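Side-chain contacts in carboxylesterase (Uncultured bacterium, PDB 5GMX), which hydrolyses carboxylic esters as a family VIII carboxylesterase of beta-lactamase fold and also acts on oxyimino cephalosporins: residues 348-351 with 356-359; 279-284 with 291-296; 256-261 with 267-272; 132-135 with 139-142. All blocks are in the same frame, centred on the assembly; numbering follows the deposited sequence.

Overall arrangement
Contacts 3 and 4 lie toward the bound phenylmethanesulfonic acid, whereas contacts 1 and 2 join the central antiparallel sheet to helix 272-283 and the chain that follows it. Contact 3 lies closest to the ligand, with the Trp258 side chain about 7 Å from it; Leu135 of contact 4 and Phe348 of contact 1 are each about 10 Å away. Contacts 3 and 4 touch where Trp258 CZ3 packs on Leu135 CD2 at 3.9 Å, their centres 16 Å apart. Contacts 1 and 2, centres 11 Å apart, meet where strand 348-352 packs on helix 272-283, with a probable hydrogen bond from Arg356 to Asn284. Contact 4 lies about 32 Å from both, centre to centre.

Contact 1. Residues 348-351 with 356-359; sequences FGFA and RLGM
Phe350 and Met359 form an antiparallel hydrogen-bonded pair in the hairpin of strands 348-352 and 357-363, inside the central sheet. Phe350 N donates to Met359 O at 3.0 Å, and Met359 N returns a bond to Phe350 O at 2.9 Å. Next along is the non-hydrogen-bonded pair Ala351 and Gly358. Weaker CA-H...O contacts add to the seam, among them Gly349 CA to Met359 O at 3.1 Å. Arg356 and Leu357 both face Asp352, a G1 beta bulge at the turn.

The remaining contact is apolar and Met-aromatic. Met359, a selenomethionine, lies alongside Phe350 with both side chains running the same way; its CB sits over one face of the Phe350 ring, while SE comes obliquely to within 3.8 Å of Phe350 CE2. A bend at the last torsion (chi3 -49°) carries the methyl CE back to Phe350 CZ. The same SE atom reaches Phe348 at the ring edge, 4.0 Å from CE2, so it joins both aromatic rings. On the same side of the Phe350 ring as Met359 CB, toward CE1, Leu357 CD2 approaches obliquely at 3.9 Å from that carbon.

Helix 374-385 packs on this face through Ile380, which touches both Phe350 and Met359, whereas Ala351 on the opposite face meets Tyr279 and Ala283 of helix 272-283. Across the two segments the hydrogen bonds are all between backbone atoms, and the buried side chains cohere by dispersion, with the Met359 side chain linking the two phenylalanine rings through Met-aromatic contacts.

Contact 2. Residues 279-284 with 291-296; sequences YGALAN and TRIISA
Ala281 and Leu282, adjacent on the last turn of helix 272-283, each meet one isoleucine of the chain that returns past them. Ala281 points its CB at Ile293, whose long branch reaches back to the helix and ends with CD1 4.0 Å from that methyl. Ile293 holds CG1 between its backbone N and carbonyl carbon (chi1 55°), and the extended second torsion (171°) carries CD1 onto the alanine.

Leu282 and Ile294 slant across one another. Here the short branch does the touching: Ile294 CG2 lies 4.1 Å from Leu282 CD2. A chi1 of -163° sends Ile294 CG1 anti to the backbone N and leaves CG2 between N and the carbonyl carbon, turned to Leu282. Ile299 of helix 296-302 packs on both Leu282 and Ile294, closing a small apolar cluster.

The polar part lies beside these methyls. Arg292 folds back so that NH1 donates to Ile294 O at 2.8 Å, the oxygen lying in the guanidinium plane, and NH1 also bonds Gly285 O. A water donates to Asn284 O at 2.6 Å and accepts a weak bond from Arg292 NH2, linking the helix end to the returning chain.

In this arrangement a two-stranded beta hairpin (strands 287-288 and 291-292) connects helix 272-283 to helix 296-302, whose N-cap is Ser295, with OG capping Gly298 N.

Contact 3. Residues 256-261 with 267-272; sequences RAWRAA and NGQGNG
The short helix 256-260 ends beside residues 267-270, where the chain passes from loop into the short strand 269-270; the nearest CA atoms, those of Arg259 and Asn267, are 6.4 Å apart. The carbonyls of Trp258, in the last turn, and of Ala261, just past it, receive the Asn267 side chain. Asn267 ND2 donates to Trp258 O and Ala261 O, each at 2.9 Å, with both oxygens close to the amide plane, but it comes to Ala261 O from above the carbonyl plane. Trp258 O also accepts from Ala261 N, which arrives from the opposite face of the carbonyl plane. A water donates to both Arg259 O and Asn267 O and so links the two backbones.

Asn267 CB approaches the Trp258 indole obliquely, 3.5 Å from NE1 and CE2, with the amide nearly perpendicular to the ring (88°). Gln269 curls back (chi2 -66°), its NE2 donating to Asn267 O at 3.0 Å, while Arg259 crosses it at about a right angle, CD 3.4 Å from Gln269 OE1. The Arg259 guanidinium itself is turned elsewhere, forming a salt bridge with Asp210.

Two bonds therefore use both hydrogens of the Asn267 amide nitrogen and fix the amide's rotation. They tie the two carbonyls to the loop leading into strand 269-270, while the bond from Trp258 NE1 to Asn68 OD1 probably limits movement of the indole.

Contact 4. Residues 132-135 with 139-142; sequences MADL and DKLC
Leu141 and Leu135 pack across a tight junction between consecutive helices, 132-136 and 138-146, within the beta-lactamase fold. Their CA atoms are 6.5 Å apart, the closest pair of the two segments, and no hydrogen bond crosses between the segments. Leu141, which has the most surface buried here, points its CB toward the first helix and rests it 4.0 Å from Asp134 O. With CG anti to the backbone N (chi1 -173°), its side chain runs alongside that of Leu135, both pointing the same way. His167 of helix 165-175 also touches Leu141.

Asp134 is second in buried surface. Besides the main-chain carbonyl, it brings its carboxylate near the aliphatic end of Lys140, with Asp134 OD1 4.4 Å from Lys140 CE. The ammonium is further off, Lys140 NZ being 5.6 Å from Asp134 OD1; the opposite charges lie near each other without contact, and any attraction is probably modest. The other oxygen, OD2, accepts a hydrogen bond from Glu131 N, which ties the side chain back to the start of its own helix.

Leu135 directs its CB away from helix 138-146, yet its branches return to the junction and beyond. Val163 and Pro246 pack on it from neighbouring loops, so that this leucine joins the helix pair to the chain around it. Toward the second helix a single pair of methyl groups makes the closest approach of the two leucine side chains, Leu135 CD1 lying 4.2 Å from Leu141 CD2.

Contact 1. Residues 348-351 with 356-359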
loop_
_atom_site.group_PDB
_atom_site.type_symbol
_atom_site.label_atom_id
_atom_site.label_comp_id
_atom_site.label_asym_id
_atom_site.label_seq_id
_atom_site.Cartn_x
_atom_site.Cartn_y
_atom_site.Cartn_z
ATOM N N PHE A 348 3.313 0.871 -7.282
ATOM C CA PHE A 348 3.002 2.040 -6.463
ATOM C C PHE A 348 1.607 2.543 -6.751
ATOM O O PHE A 348 0.982 2.169 -7.746
ATOM C CB PHE A 348 4.006 3.180 -6.695
ATOM C CG PHE A 348 3.916 3.784 -8.059
ATOM C CD1 PHE A 348 4.602 3.228 -9.120
ATOM C CD2 PHE A 348 3.116 4.897 -8.291
ATOM C CE1 PHE A 348 4.505 3.778 -10.382
ATOM C CE2 PHE A 348 3.016 5.447 -9.557
ATOM C CZ PHE A 348 3.716 4.889 -10.601
ATOM N N GLY A 349 1.130 3.411 -5.873
ATOM C CA GLY A 349 -0.091 4.136 -6.138
ATOM C C GLY A 349 0.005 5.489 -5.477
ATOM O O GLY A 349 0.660 5.610 -4.427
ATOM N N PHE A 350 -0.602 6.507 -6.084
ATOM C CA PHE A 350 -0.693 7.796 -5.391
ATOM C C PHE A 350 -1.858 8.669 -5.847
ATOM O O PHE A 350 -2.476 8.445 -6.895
ATOM C CB PHE A 350 0.628 8.584 -5.517
ATOM C CG PHE A 350 0.881 9.142 -6.881
ATOM C CD1 PHE A 350 0.428 10.414 -7.218
ATOM C CD2 PHE A 350 1.567 8.398 -7.830
ATOM C CE1 PHE A 350 0.657 10.938 -8.484
ATOM C CE2 PHE A 350 1.797 8.909 -9.105
ATOM C CZ PHE A 350 1.339 10.183 -9.429
ATOM N N ALA A 351 -2.157 9.655 -5.015
ATOM C CA ALA A 351 -3.219 10.615 -5.248
ATOM C C ALA A 351 -2.686 12.045 -5.225
ATOM O O ALA A 351 -1.822 12.394 -4.410
ATOM C CB ALA A 351 -4.313 10.447 -4.212
ATOM N N ARG A 356 -6.792 16.311 -9.160
ATOM C CA ARG A 356 -7.807 15.276 -8.967
ATOM C C ARG A 356 -7.411 13.985 -9.697
ATOM O O ARG A 356 -8.228 13.329 -10.344
ATOM C CB ARG A 356 -9.183 15.786 -9.405
ATOM C CG ARG A 356 -9.718 16.874 -8.465
ATOM C CD ARG A 356 -10.891 17.633 -9.047
ATOM N NE ARG A 356 -12.076 16.793 -9.187
ATOM C CZ ARG A 356 -13.131 17.096 -9.944
ATOM N NH1 ARG A 356 -13.150 18.224 -10.650
ATOM N NH2 ARG A 356 -14.171 16.265 -10.002
ATOM N N LEU A 357 -6.140 13.625 -9.556
ATOM C CA LEU A 357 -5.547 12.518 -10.295
ATOM C C LEU A 357 -5.162 11.381 -9.354
ATOM O O LEU A 357 -4.524 11.609 -8.337
ATOM C CB LEU A 357 -4.316 13.013 -11.062
ATOM C CG LEU A 357 -3.414 12.065 -11.862
ATOM C CD1 LEU A 357 -2.760 12.824 -13.013
ATOM C CD2 LEU A 357 -2.324 11.435 -10.986
ATOM N N GLY A 358 -5.547 10.157 -9.692
ATOM C CA GLY A 358 -5.091 8.997 -8.951
ATOM C C GLY A 358 -4.384 8.066 -9.913
ATOM O O GLY A 358 -4.789 7.938 -11.063
HETATM N N MSE A 359 -3.334 7.402 -9.458
HETATM C CA MSE A 359 -2.561 6.566 -10.365
HETATM C C MSE A 359 -2.150 5.262 -9.710
HETATM O O MSE A 359 -1.782 5.243 -8.524
HETATM C CB MSE A 359 -1.317 7.315 -10.857
HETATM C CG MSE A 359 -0.505 6.513 -11.871
HETATM SE SE MSE A 359 1.131 7.414 -12.517
HETATM C CE MSE A 359 0.353 9.146 -12.975
#

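Contact 2. Residues 279-284 with 291-296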
loop_
_atom_site.group_PDB
_atom_site.type_symbol
_atom_site.label_atom_id
_atom_site.label_comp_id
_atom_site.label_asym_id
_atom_site.label_seq_id
_atom_site.Cartn_x
_atom_site.Cartn_y
_atom_site.Cartn_z
ATOM N N TYR A 279 -7.032 5.279 -5.229
ATOM C CA TYR A 279 -6.398 6.592 -5.167
ATOM C C TYR A 279 -7.158 7.634 -5.988
ATOM O O TYR A 279 -7.088 8.818 -5.701
ATOM C CB TYR A 279 -4.946 6.517 -5.623
ATOM C CG TYR A 279 -4.039 6.033 -4.525
ATOM C CD1 TYR A 279 -3.785 6.831 -3.420
ATOM C CD2 TYR A 279 -3.457 4.770 -4.576
ATOM C CE1 TYR A 279 -2.952 6.400 -2.390
ATOM C CE2 TYR A 279 -2.625 4.325 -3.556
ATOM C CZ TYR A 279 -2.378 5.150 -2.462
ATOM O OH TYR A 279 -1.564 4.723 -1.445
ATOM N N GLY A 280 -7.899 7.173 -6.989
ATOM C CA GLY A 280 -8.756 8.017 -7.798
ATOM C C GLY A 280 -9.873 8.593 -6.950
ATOM O O GLY A 280 -10.138 9.796 -7.016
ATOM N N ALA A 281 -10.506 7.752 -6.131
ATOM C CA ALA A 281 -11.492 8.248 -5.162
ATOM C C ALA A 281 -10.856 9.253 -4.208
ATOM O O ALA A 281 -11.438 10.307 -3.931
ATOM C CB ALA A 281 -12.112 7.101 -4.367
ATOM N N LEU A 282 -9.669 8.928 -3.697
ATOM C CA LEU A 282 -9.009 9.830 -2.747
ATOM C C LEU A 282 -8.589 11.174 -3.345
ATOM O O LEU A 282 -8.571 12.188 -2.658
ATOM C CB LEU A 282 -7.789 9.158 -2.113
ATOM C CG LEU A 282 -8.125 7.900 -1.300
ATOM C CD1 LEU A 282 -6.872 7.318 -0.642
ATOM C CD2 LEU A 282 -9.238 8.161 -0.279
ATOM N N ALA A 283 -8.197 11.166 -4.608
ATOM C CA ALA A 283 -7.767 12.374 -5.283
ATOM C C ALA A 283 -8.954 13.249 -5.658
ATOM O O ALA A 283 -8.803 14.453 -5.885
ATOM C CB ALA A 283 -6.962 12.020 -6.511
ATOM N N ASN A 284 -10.133 12.643 -5.719
ATOM C CA ASN A 284 -11.331 13.364 -6.145
ATOM C C ASN A 284 -12.225 13.761 -4.969
ATOM O O ASN A 284 -13.448 13.863 -5.103
ATOM C CB ASN A 284 -12.120 12.524 -7.150
ATOM C CG ASN A 284 -13.183 13.327 -7.869
ATOM O OD1 ASN A 284 -12.934 14.454 -8.292
ATOM N ND2 ASN A 284 -14.377 12.753 -8.008
ATOM N N THR A 291 -19.827 7.425 -6.346
ATOM C CA THR A 291 -19.973 6.793 -5.038
ATOM C C THR A 291 -18.899 7.289 -4.054
ATOM O O THR A 291 -17.709 7.297 -4.370
ATOM C CB THR A 291 -19.915 5.253 -5.144
ATOM O OG1 THR A 291 -21.010 4.784 -5.940
ATOM C CG2 THR A 291 -19.991 4.610 -3.751
ATOM N N ARG A 292 -19.331 7.693 -2.861
ATOM C CA ARG A 292 -18.430 8.271 -1.863
ATOM C C ARG A 292 -18.003 7.264 -0.796
ATOM O O ARG A 292 -18.839 6.592 -0.209
ATOM C CB ARG A 292 -19.084 9.479 -1.183
ATOM C CG ARG A 292 -18.234 10.052 -0.056
ATOM C CD ARG A 292 -18.814 11.335 0.503
ATOM N NE ARG A 292 -18.928 12.392 -0.503
ATOM C CZ ARG A 292 -17.912 13.132 -0.925
ATOM N NH1 ARG A 292 -16.693 12.913 -0.455
ATOM N NH2 ARG A 292 -18.106 14.079 -1.835
ATOM N N ILE A 293 -16.701 7.166 -0.543
ATOM C CA ILE A 293 -16.221 6.289 0.521
ATOM C C ILE A 293 -15.720 7.101 1.717
ATOM O O ILE A 293 -15.595 6.574 2.819
ATOM C CB ILE A 293 -15.086 5.351 0.041
ATOM C CG1 ILE A 293 -13.938 6.148 -0.581
ATOM C CG2 ILE A 293 -15.609 4.309 -0.948
ATOM C CD1 ILE A 293 -12.703 5.309 -0.866
ATOM N N ILE A 294 -15.458 8.383 1.497
ATOM C CA ILE A 294 -14.954 9.237 2.563
ATOM C C ILE A 294 -15.163 10.722 2.253
ATOM O O ILE A 294 -15.252 11.109 1.092
ATOM C CB ILE A 294 -13.454 8.961 2.808
ATOM C CG1 ILE A 294 -13.015 9.504 4.159
ATOM C CG2 ILE A 294 -12.597 9.533 1.678
ATOM C CD1 ILE A 294 -11.629 9.124 4.482
ATOM N N SER A 295 -15.264 11.544 3.295
ATOM C CA SER A 295 -15.332 12.994 3.128
ATOM C C SER A 295 -13.940 13.591 2.857
ATOM O O SER A 295 -12.918 12.988 3.188
ATOM C CB SER A 295 -15.952 13.656 4.368
ATOM O OG SER A 295 -14.997 13.770 5.411
ATOM N N ALA A 296 -13.908 14.772 2.244
ATOM C CA ALA A 296 -12.651 15.477 1.970
ATOM C C ALA A 296 -11.888 15.847 3.256
ATOM O O ALA A 296 -10.652 15.857 3.277
ATOM C CB ALA A 296 -12.922 16.721 1.147
HETATM O O HOH W 1 -15.866 13.965 -4.039
#

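Contact 3. Residues 256-261 with 267-272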
loop_
_atom_site.group_PDB
_atom_site.type_symbol
_atom_site.label_atom_id
_atom_site.label_comp_id
_atom_site.label_asym_id
_atom_site.label_seq_id
_atom_site.Cartn_x
_atom_site.Cartn_y
_atom_site.Cartn_z
ATOM N N ARG A 256 0.879 -19.946 -2.027
ATOM C CA ARG A 256 -0.558 -19.766 -1.837
ATOM C C ARG A 256 -0.904 -19.371 -0.407
ATOM O O ARG A 256 -1.801 -18.561 -0.196
ATOM C CB ARG A 256 -1.323 -21.040 -2.241
ATOM C CG ARG A 256 -2.787 -21.091 -1.788
ATOM C CD ARG A 256 -3.666 -19.990 -2.410
ATOM N NE ARG A 256 -4.948 -19.876 -1.709
ATOM C CZ ARG A 256 -5.747 -18.810 -1.753
ATOM N NH1 ARG A 256 -5.408 -17.739 -2.463
ATOM N NH2 ARG A 256 -6.879 -18.804 -1.063
ATOM N N ALA A 257 -0.200 -19.934 0.573
ATOM C CA ALA A 257 -0.494 -19.635 1.975
ATOM C C ALA A 257 -0.274 -18.152 2.266
ATOM O O ALA A 257 -1.024 -17.536 3.023
ATOM C CB ALA A 257 0.360 -20.501 2.907
ATOM N N TRP A 258 0.746 -17.583 1.640
ATOM C CA TRP A 258 1.021 -16.155 1.769
ATOM C C TRP A 258 -0.150 -15.338 1.211
ATOM O O TRP A 258 -0.709 -14.484 1.900
ATOM C CB TRP A 258 2.334 -15.815 1.055
ATOM C CG TRP A 258 2.615 -14.349 0.843
ATOM C CD1 TRP A 258 2.326 -13.616 -0.274
ATOM C CD2 TRP A 258 3.283 -13.454 1.749
ATOM N NE1 TRP A 258 2.755 -12.318 -0.113
ATOM C CE2 TRP A 258 3.348 -12.193 1.118
ATOM C CE3 TRP A 258 3.821 -13.593 3.034
ATOM C CZ2 TRP A 258 3.924 -11.081 1.727
ATOM C CZ3 TRP A 258 4.397 -12.485 3.639
ATOM C CH2 TRP A 258 4.448 -11.247 2.981
ATOM N N ARG A 259 -0.552 -15.639 -0.017
ATOM C CA ARG A 259 -1.657 -14.923 -0.649
ATOM C C ARG A 259 -2.986 -15.086 0.104
ATOM O O ARG A 259 -3.805 -14.173 0.125
ATOM C CB ARG A 259 -1.821 -15.392 -2.096
ATOM C CG ARG A 259 -0.582 -15.161 -2.931
ATOM C CD ARG A 259 -0.841 -15.384 -4.410
ATOM N NE ARG A 259 -1.240 -16.751 -4.705
ATOM C CZ ARG A 259 -0.388 -17.723 -5.002
ATOM N NH1 ARG A 259 0.914 -17.472 -5.031
ATOM N NH2 ARG A 259 -0.833 -18.946 -5.256
ATOM N N ALA A 260 -3.193 -16.240 0.725
ATOM C CA ALA A 260 -4.456 -16.527 1.400
ATOM C C ALA A 260 -4.567 -15.778 2.726
ATOM O O ALA A 260 -5.668 -15.482 3.190
ATOM C CB ALA A 260 -4.615 -18.041 1.630
ATOM N N ALA A 261 -3.422 -15.479 3.329
ATOM C CA ALA A 261 -3.379 -14.853 4.648
ATOM C C ALA A 261 -3.694 -13.367 4.591
ATOM O O ALA A 261 -3.878 -12.805 3.524
ATOM C CB ALA A 261 -2.005 -15.067 5.285
ATOM N N ASN A 267 1.100 -8.050 1.555
ATOM C CA ASN A 267 0.602 -9.142 0.722
ATOM C C ASN A 267 -0.653 -8.839 -0.088
ATOM O O ASN A 267 -1.372 -9.750 -0.500
ATOM C CB ASN A 267 0.390 -10.399 1.576
ATOM C CG ASN A 267 -0.983 -10.477 2.203
ATOM O OD1 ASN A 267 -1.582 -9.465 2.591
ATOM N ND2 ASN A 267 -1.497 -11.702 2.304
ATOM N N GLY A 268 -0.897 -7.565 -0.356
ATOM C CA GLY A 268 -2.031 -7.200 -1.177
ATOM C C GLY A 268 -1.900 -7.807 -2.560
ATOM O O GLY A 268 -0.837 -7.733 -3.164
ATOM N N GLN A 269 -2.965 -8.450 -3.036
ATOM C CA GLN A 269 -3.009 -8.958 -4.398
ATOM C C GLN A 269 -3.870 -8.012 -5.221
ATOM O O GLN A 269 -5.062 -7.857 -4.950
ATOM C CB GLN A 269 -3.581 -10.385 -4.461
ATOM C CG GLN A 269 -2.961 -11.374 -3.491
ATOM C CD GLN A 269 -1.507 -11.641 -3.813
ATOM O OE1 GLN A 269 -1.173 -12.022 -4.934
ATOM N NE2 GLN A 269 -0.624 -11.400 -2.838
ATOM N N GLY A 270 -3.283 -7.395 -6.240
ATOM C CA GLY A 270 -4.009 -6.396 -6.989
ATOM C C GLY A 270 -3.403 -6.108 -8.341
ATOM O O GLY A 270 -2.506 -6.816 -8.804
ATOM N N ASN A 271 -3.935 -5.087 -8.993
ATOM C CA ASN A 271 -3.383 -4.610 -10.255
ATOM C C ASN A 271 -3.510 -3.097 -10.328
ATOM O O ASN A 271 -4.074 -2.478 -9.421
ATOM C CB ASN A 271 -4.088 -5.273 -11.441
ATOM C CG ASN A 271 -5.603 -5.200 -11.335
ATOM O OD1 ASN A 271 -6.164 -4.153 -11.006
ATOM N ND2 ASN A 271 -6.272 -6.315 -11.611
ATOM N N GLY A 272 -3.015 -2.514 -11.417
ATOM C CA GLY A 272 -3.013 -1.070 -11.591
ATOM C C GLY A 272 -4.393 -0.440 -11.547
ATOM O O GLY A 272 -4.559 0.678 -11.052
HETATM O O HOH W 2 -3.613 -11.309 -0.101
#

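Contact 4. Residues 132-135 with 139-142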
loop_
_atom_site.group_PDB
_atom_site.type_symbol
_atom_site.label_atom_id
_atom_site.label_comp_id
_atom_site.label_asym_id
_atom_site.label_seq_id
_atom_site.Cartn_x
_atom_site.Cartn_y
_atom_site.Cartn_z
HETATM N N MSE A 132 6.923 -17.782 8.997
HETATM C CA MSE A 132 5.846 -17.254 8.160
HETATM C C MSE A 132 4.476 -17.624 8.729
HETATM O O MSE A 132 3.521 -16.823 8.708
HETATM C CB MSE A 132 5.980 -17.781 6.731
HETATM C CG MSE A 132 7.194 -17.258 5.991
HETATM SE SE MSE A 132 6.989 -15.362 5.597
HETATM C CE MSE A 132 8.734 -15.004 4.771
ATOM N N ALA A 133 4.384 -18.849 9.239
ATOM C CA ALA A 133 3.158 -19.308 9.880
ATOM C C ALA A 133 2.774 -18.363 11.007
ATOM O O ALA A 133 1.592 -18.129 11.252
ATOM C CB ALA A 133 3.322 -20.731 10.407
ATOM N N ASP A 134 3.782 -17.816 11.684
ATOM C CA ASP A 134 3.551 -16.851 12.750
ATOM C C ASP A 134 2.898 -15.602 12.178
ATOM O O ASP A 134 1.991 -15.027 12.778
ATOM C CB ASP A 134 4.860 -16.487 13.447
ATOM C CG ASP A 134 5.521 -17.681 14.093
ATOM O OD1 ASP A 134 4.794 -18.508 14.685
ATOM O OD2 ASP A 134 6.765 -17.789 14.008
ATOM N N LEU A 135 3.356 -15.202 10.998
ATOM C CA LEU A 135 2.768 -14.068 10.299
ATOM C C LEU A 135 1.295 -14.313 9.999
ATOM O O LEU A 135 0.481 -13.384 10.045
ATOM C CB LEU A 135 3.521 -13.798 8.995
ATOM C CG LEU A 135 4.135 -12.420 8.798
ATOM C CD1 LEU A 135 4.985 -12.049 10.000
ATOM C CD2 LEU A 135 4.962 -12.408 7.522
ATOM N N ASP A 139 -4.063 -12.862 15.578
ATOM C CA ASP A 139 -4.225 -12.508 16.984
ATOM C C ASP A 139 -2.944 -12.738 17.779
ATOM O O ASP A 139 -2.628 -11.986 18.700
ATOM C CB ASP A 139 -5.380 -13.302 17.592
ATOM C CG ASP A 139 -6.712 -12.985 16.928
ATOM O OD1 ASP A 139 -6.877 -11.840 16.443
ATOM O OD2 ASP A 139 -7.589 -13.880 16.886
ATOM N N LYS A 140 -2.217 -13.788 17.420
ATOM C CA LYS A 140 -0.979 -14.132 18.108
ATOM C C LYS A 140 0.126 -13.104 17.813
ATOM O O LYS A 140 0.823 -12.632 18.723
ATOM C CB LYS A 140 -0.535 -15.539 17.706
ATOM C CG LYS A 140 0.709 -16.027 18.409
ATOM C CD LYS A 140 0.969 -17.488 18.067
ATOM C CE LYS A 140 2.414 -17.867 18.323
ATOM N NZ LYS A 140 2.697 -17.853 19.785
ATOM N N LEU A 141 0.279 -12.753 16.539
ATOM C CA LEU A 141 1.254 -11.739 16.154
ATOM C C LEU A 141 0.939 -10.391 16.810
ATOM O O LEU A 141 1.837 -9.718 17.325
ATOM C CB LEU A 141 1.306 -11.582 14.639
ATOM C CG LEU A 141 2.435 -10.668 14.171
ATOM C CD1 LEU A 141 3.781 -11.324 14.424
ATOM C CD2 LEU A 141 2.276 -10.332 12.700
ATOM N N CYS A 142 -0.341 -10.022 16.802
ATOM C CA CYS A 142 -0.784 -8.773 17.414
ATOM C C CYS A 142 -0.526 -8.761 18.927
ATOM O O CYS A 142 -0.114 -7.731 19.480
ATOM C CB CYS A 142 -2.269 -8.529 17.115
ATOM S SG CYS A 142 -2.578 -8.039 15.376
#